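Local structure of histidine--tRNA ligase (Staphylococcus aureus, 1QE0) at residues 165-171 / 226-231; 175-180 / 202-206. The protein catalyses the ATP-dependent attachment of L-histidine to its cognate tRNA, releasing AMP and diphosphate, and works as a homodimer. All blocks are in the same frame, centred on the assembly; numbering follows the deposited sequence.

Contact 1 of 2, residues 165-171 / 226-231; sequences SVGDMAS and FLNEES
Phe226 comes first, with CB 3.9 Å from Ser171 O; its ring turns off to lie on Glu174 and Ala178, further along helix 169-183. Leu227 then spreads its two methyls over an ST turn: CD1 rests 3.7 Å from Ser165 OG and CD2 packs against Gly167 N, while that same Gly167 N donates to Ser165 OG (3.1 Å). At Asn228 the contact becomes polar. The backbone N of Asn228 makes a weak bond to Ser171 OG (2.8 Å), and Asn228 CG stands between the backbone N and the carbonyl carbon (chi1 55°), which brings OD1 back over its own chain to cap Ser231 N at 2.9 Å. This donor sits above the carbonyl plane. Ser231 closes the segment, its CB 3.8 Å from Gly167 CA and its OG taking a weak bond from Asp168 N. Asp168 in turn is the N-cap of helix 169-183. Its OD1 receives Ser171 N and Ser171 OG from opposite faces of the carboxylate, each at 2.8 Å. The start of helix 169-183 is thus capped next to the turn that leads into helix 231-245, and that helix start, with Ser171 N and OG on OD1, would probably help to stabilise the negative charge of Asp168.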
loop_
_atom_site.group_PDB
_atom_site.type_symbol
_atom_site.label_atom_id
_atom_site.label_comp_id
_atom_site.label_asym_id
_atom_site.label_seq_id
_atom_site.Cartn_x
_atom_site.Cartn_y
_atom_site.Cartn_z
ATOM N N SER A 165 -22.917 -16.502 -15.055
ATOM C CA SER A 165 -23.181 -17.281 -13.881
ATOM C C SER A 165 -23.014 -18.722 -14.220
ATOM O O SER A 165 -23.534 -19.182 -15.218
ATOM C CB SER A 165 -24.597 -17.087 -13.429
ATOM O OG SER A 165 -24.844 -17.969 -12.347
ATOM N N VAL A 166 -22.333 -19.447 -13.356
ATOM C CA VAL A 166 -22.124 -20.856 -13.565
ATOM C C VAL A 166 -22.981 -21.641 -12.568
ATOM O O VAL A 166 -22.668 -22.775 -12.207
ATOM C CB VAL A 166 -20.625 -21.184 -13.458
ATOM C CG1 VAL A 166 -19.907 -20.728 -14.733
ATOM C CG2 VAL A 166 -20.024 -20.452 -12.278
ATOM N N GLY A 167 -24.063 -21.010 -12.121
ATOM C CA GLY A 167 -24.979 -21.638 -11.186
ATOM C C GLY A 167 -24.365 -22.134 -9.899
ATOM O O GLY A 167 -23.226 -21.860 -9.617
ATOM N N ASP A 168 -25.146 -22.852 -9.107
ATOM C CA ASP A 168 -24.701 -23.397 -7.823
ATOM C C ASP A 168 -24.014 -24.737 -7.972
ATOM O O ASP A 168 -23.679 -25.147 -9.081
ATOM C CB ASP A 168 -25.901 -23.555 -6.871
ATOM C CG ASP A 168 -26.969 -24.519 -7.405
ATOM O OD1 ASP A 168 -26.875 -24.943 -8.569
ATOM O OD2 ASP A 168 -27.925 -24.846 -6.665
ATOM N N MET A 169 -23.843 -25.422 -6.842
ATOM C CA MET A 169 -23.226 -26.749 -6.790
ATOM C C MET A 169 -24.134 -27.817 -7.425
ATOM O O MET A 169 -23.647 -28.824 -7.947
ATOM C CB MET A 169 -22.932 -27.155 -5.335
ATOM C CG MET A 169 -21.666 -26.567 -4.685
ATOM S SD MET A 169 -21.151 -27.535 -3.178
ATOM C CE MET A 169 -19.265 -27.452 -3.311
ATOM N N ALA A 170 -25.451 -27.606 -7.333
ATOM C CA ALA A 170 -26.457 -28.510 -7.895
ATOM C C ALA A 170 -26.363 -28.492 -9.418
ATOM O O ALA A 170 -26.033 -29.491 -10.058
ATOM C CB ALA A 170 -27.838 -28.068 -7.461
ATOM N N SER A 171 -26.641 -27.328 -9.987
ATOM C CA SER A 171 -26.572 -27.129 -11.418
ATOM C C SER A 171 -25.278 -27.695 -11.955
ATOM O O SER A 171 -25.272 -28.420 -12.927
ATOM C CB SER A 171 -26.650 -25.642 -11.718
ATOM O OG SER A 171 -27.851 -25.096 -11.194
ATOM N N PHE A 226 -27.608 -25.052 -17.571
ATOM C CA PHE A 226 -27.887 -25.921 -16.445
ATOM C C PHE A 226 -28.170 -25.188 -15.146
ATOM O O PHE A 226 -28.180 -25.788 -14.073
ATOM C CB PHE A 226 -26.732 -26.900 -16.262
ATOM C CG PHE A 226 -26.664 -27.916 -17.334
ATOM C CD1 PHE A 226 -27.207 -29.167 -17.138
ATOM C CD2 PHE A 226 -26.163 -27.587 -18.584
ATOM C CE1 PHE A 226 -27.269 -30.078 -18.174
ATOM C CE2 PHE A 226 -26.218 -28.490 -19.626
ATOM C CZ PHE A 226 -26.780 -29.744 -19.416
ATOM N N LEU A 227 -28.419 -23.895 -15.228
ATOM C CA LEU A 227 -28.703 -23.172 -14.015
ATOM C C LEU A 227 -30.045 -23.731 -13.561
ATOM O O LEU A 227 -30.895 -24.042 -14.392
ATOM C CB LEU A 227 -28.808 -21.664 -14.261
ATOM C CG LEU A 227 -27.705 -20.916 -15.004
ATOM C CD1 LEU A 227 -27.554 -19.557 -14.366
ATOM C CD2 LEU A 227 -26.396 -21.677 -14.961
ATOM N N ASN A 228 -30.196 -23.977 -12.264
ATOM C CA ASN A 228 -31.468 -24.491 -11.786
ATOM C C ASN A 228 -32.448 -23.325 -11.695
ATOM O O ASN A 228 -32.331 -22.367 -12.443
ATOM C CB ASN A 228 -31.315 -25.269 -10.459
ATOM C CG ASN A 228 -30.653 -24.467 -9.378
ATOM O OD1 ASN A 228 -31.245 -23.548 -8.812
ATOM N ND2 ASN A 228 -29.412 -24.782 -9.102
ATOM N N GLU A 229 -33.404 -23.380 -10.786
ATOM C CA GLU A 229 -34.363 -22.290 -10.678
ATOM C C GLU A 229 -33.870 -21.211 -9.722
ATOM O O GLU A 229 -34.032 -20.021 -9.995
ATOM C CB GLU A 229 -35.733 -22.825 -10.244
ATOM C CG GLU A 229 -36.931 -22.135 -10.920
ATOM C CD GLU A 229 -37.467 -22.891 -12.140
ATOM O OE1 GLU A 229 -36.778 -22.928 -13.192
ATOM O OE2 GLU A 229 -38.595 -23.434 -12.038
ATOM N N GLU A 230 -33.227 -21.646 -8.636
ATOM C CA GLU A 230 -32.677 -20.761 -7.609
ATOM C C GLU A 230 -31.480 -19.988 -8.162
ATOM O O GLU A 230 -31.351 -18.774 -7.968
ATOM C CB GLU A 230 -32.195 -21.580 -6.404
ATOM C CG GLU A 230 -33.280 -22.208 -5.521
ATOM C CD GLU A 230 -34.021 -21.216 -4.582
ATOM O OE1 GLU A 230 -34.998 -21.669 -3.927
ATOM O OE2 GLU A 230 -33.642 -20.014 -4.479
ATOM N N SER A 231 -30.573 -20.722 -8.799
ATOM C CA SER A 231 -29.368 -20.156 -9.391
ATOM C C SER A 231 -29.740 -19.106 -10.437
ATOM O O SER A 231 -29.068 -18.070 -10.574
ATOM C CB SER A 231 -28.569 -21.263 -10.069
ATOM O OG SER A 231 -28.515 -22.439 -9.277
#

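Contact 2 of 2, residues 175-180 / 202-206; sequences YNEALV and PMRIL
Tyr175 OH is held by a hydrogen bond with the backbone oxygen of Pro221, outside the two segments, and the same hydroxyl oxygen meets Leu206, whose CD1 lies 3.3 Å away. The two side chains approach from opposite directions. Tyr175 carries its ring anti to the backbone N (chi1 160°), which sends the phenol along the helix flank as far as residues 202-206. The Met203 and Tyr175 side chains cross at about a right angle: Met203 runs out extended and then turns about its CG-SD bond, and CE comes to the ring obliquely, 3.9 Å from Tyr175 CE1. Ile223 touches both of these side chains from outside the contact.

One turn along the helix, Leu179 divides its branches. CD1 lies over the Pro202-Met203 junction, 3.5 Å from both Pro202 CB and Met203 N, while CD2 faces Leu206 and lies 3.8 Å from its CD2. Tyr175, Asn176, Leu179 and Val180 present one stripe of helix 169-183 to residues 202-206, whose first three form a 3-10 turn. This part of the chain probably belongs to the insertion domain that histidyl-tRNA synthetases carry on the class II catalytic core.

Pro202 presses its ring into the stripe by three different atoms. CB meets Leu179, CG meets Val180 CG2 at 3.4 Å, and CD meets the amide oxygen of Asn176, with OD1 3.5 Å from the ring carbon. Asn176 crosses the proline roughly perpendicularly, whereas Leu179 and Val180 come in at a slant. After the 3-10 segment, Ile205 and Leu206 both touch Phe183, and the model breaks off immediately after Leu206.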
loop_
_atom_site.group_PDB
_atom_site.type_symbol
_atom_site.label_atom_id
_atom_site.label_comp_id
_atom_site.label_asym_id
_atom_site.label_seq_id
_atom_site.Cartn_x
_atom_site.Cartn_y
_atom_site.Cartn_z
ATOM N N TYR A 175 -24.843 -30.614 -14.586
ATOM C CA TYR A 175 -24.245 -30.196 -15.855
ATOM C C TYR A 175 -23.028 -31.037 -16.124
ATOM O O TYR A 175 -22.638 -31.216 -17.266
ATOM C CB TYR A 175 -23.810 -28.733 -15.844
ATOM C CG TYR A 175 -22.771 -28.413 -16.915
ATOM C CD1 TYR A 175 -21.426 -28.274 -16.593
ATOM C CD2 TYR A 175 -23.138 -28.275 -18.246
ATOM C CE1 TYR A 175 -20.475 -28.002 -17.570
ATOM C CE2 TYR A 175 -22.199 -28.010 -19.230
ATOM C CZ TYR A 175 -20.870 -27.871 -18.892
ATOM O OH TYR A 175 -19.944 -27.601 -19.880
ATOM N N ASN A 176 -22.363 -31.459 -15.059
ATOM C CA ASN A 176 -21.185 -32.305 -15.208
ATOM C C ASN A 176 -21.597 -33.662 -15.769
ATOM O O ASN A 176 -20.950 -34.197 -16.670
ATOM C CB ASN A 176 -20.458 -32.476 -13.880
ATOM C CG ASN A 176 -19.493 -31.331 -13.586
ATOM O OD1 ASN A 176 -18.939 -30.713 -14.493
ATOM N ND2 ASN A 176 -19.253 -31.078 -12.305
ATOM N N GLU A 177 -22.703 -34.198 -15.266
ATOM C CA GLU A 177 -23.222 -35.480 -15.738
ATOM C C GLU A 177 -23.497 -35.416 -17.240
ATOM O O GLU A 177 -23.174 -36.345 -17.967
ATOM C CB GLU A 177 -24.479 -35.871 -14.963
ATOM C CG GLU A 177 -24.252 -35.761 -13.465
ATOM C CD GLU A 177 -25.301 -36.438 -12.620
ATOM O OE1 GLU A 177 -24.898 -37.252 -11.754
ATOM O OE2 GLU A 177 -26.507 -36.138 -12.791
ATOM N N ALA A 178 -24.033 -34.300 -17.712
ATOM C CA ALA A 178 -24.310 -34.134 -19.128
ATOM C C ALA A 178 -23.007 -34.215 -19.949
ATOM O O ALA A 178 -22.985 -34.828 -21.014
ATOM C CB ALA A 178 -25.020 -32.830 -19.362
ATOM N N LEU A 179 -21.929 -33.602 -19.459
ATOM C CA LEU A 179 -20.620 -33.648 -20.138
ATOM C C LEU A 179 -20.072 -35.084 -20.184
ATOM O O LEU A 179 -19.268 -35.429 -21.040
ATOM C CB LEU A 179 -19.599 -32.774 -19.401
ATOM C CG LEU A 179 -19.623 -31.250 -19.446
ATOM C CD1 LEU A 179 -19.110 -30.700 -18.134
ATOM C CD2 LEU A 179 -18.788 -30.740 -20.602
ATOM N N VAL A 180 -20.432 -35.885 -19.196
ATOM C CA VAL A 180 -19.990 -37.262 -19.153
ATOM C C VAL A 180 -20.811 -38.119 -20.099
ATOM O O VAL A 180 -20.296 -39.058 -20.688
ATOM C CB VAL A 180 -20.129 -37.816 -17.774
ATOM C CG1 VAL A 180 -19.624 -39.247 -17.744
ATOM C CG2 VAL A 180 -19.378 -36.942 -16.808
ATOM N N PRO A 202 -15.578 -33.019 -15.745
ATOM C CA PRO A 202 -15.613 -32.963 -17.202
ATOM C C PRO A 202 -15.356 -31.571 -17.764
ATOM O O PRO A 202 -14.733 -31.432 -18.813
ATOM C CB PRO A 202 -17.031 -33.425 -17.519
ATOM C CG PRO A 202 -17.395 -34.274 -16.353
ATOM C CD PRO A 202 -16.863 -33.497 -15.212
ATOM N N MET A 203 -15.818 -30.540 -17.056
ATOM C CA MET A 203 -15.660 -29.150 -17.500
ATOM C C MET A 203 -14.247 -28.790 -17.865
ATOM O O MET A 203 -14.033 -27.951 -18.720
ATOM C CB MET A 203 -16.158 -28.173 -16.440
ATOM C CG MET A 203 -16.167 -26.731 -16.906
ATOM S SD MET A 203 -17.211 -25.692 -15.858
ATOM C CE MET A 203 -18.144 -24.861 -17.100
ATOM N N ARG A 204 -13.288 -29.434 -17.203
ATOM C CA ARG A 204 -11.866 -29.191 -17.445
ATOM C C ARG A 204 -11.474 -29.790 -18.775
ATOM O O ARG A 204 -10.409 -29.491 -19.306
ATOM C CB ARG A 204 -11.017 -29.799 -16.323
ATOM C CG ARG A 204 -10.207 -28.799 -15.540
ATOM C CD ARG A 204 -9.294 -28.071 -16.487
ATOM N NE ARG A 204 -8.517 -27.021 -15.833
ATOM C CZ ARG A 204 -7.425 -27.238 -15.105
ATOM N NH1 ARG A 204 -6.995 -28.488 -14.925
ATOM N NH2 ARG A 204 -6.713 -26.209 -14.639
ATOM N N ILE A 205 -12.331 -30.667 -19.278
ATOM C CA ILE A 205 -12.096 -31.317 -20.555
ATOM C C ILE A 205 -12.319 -30.343 -21.698
ATOM O O ILE A 205 -11.637 -30.429 -22.722
ATOM C CB ILE A 205 -13.007 -32.566 -20.752
ATOM C CG1 ILE A 205 -12.588 -33.692 -19.797
ATOM C CG2 ILE A 205 -12.964 -33.055 -22.203
ATOM C CD1 ILE A 205 -13.274 -35.024 -20.066
ATOM N N LEU A 206 -13.288 -29.444 -21.533
ATOM C CA LEU A 206 -13.598 -28.442 -22.562
ATOM C C LEU A 206 -12.369 -27.682 -23.062
ATOM O O LEU A 206 -12.533 -27.020 -24.109
ATOM C CB LEU A 206 -14.681 -27.470 -22.087
ATOM C CG LEU A 206 -16.015 -28.187 -21.845
ATOM C CD1 LEU A 206 -17.111 -27.189 -21.558
ATOM C CD2 LEU A 206 -16.379 -29.018 -23.056
#

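How the contacts relate
Contacts 1 and 2 lie with centres about 15 Å apart and share helix 169-183: contact 1 holds its first turn, contact 2 its middle. Along the chain contact 2 is nested within contact 1, since 175-180 and 202-206 both fall between 165-171 and 226-231. They meet directly where the rings of Phe226 and Tyr175 pack edge-to-face and Phe226 also touches Ala178. Contact 1 sits where the chain leaves the large mixed sheet at the end of strand 159-165, and where it returns to enter helix 231-245; contact 2 lies farther out. Together they tie the excursion between helices 169-183 and 231-245, which also holds the Cys191-Cys194 disulfide, to helix 169-183.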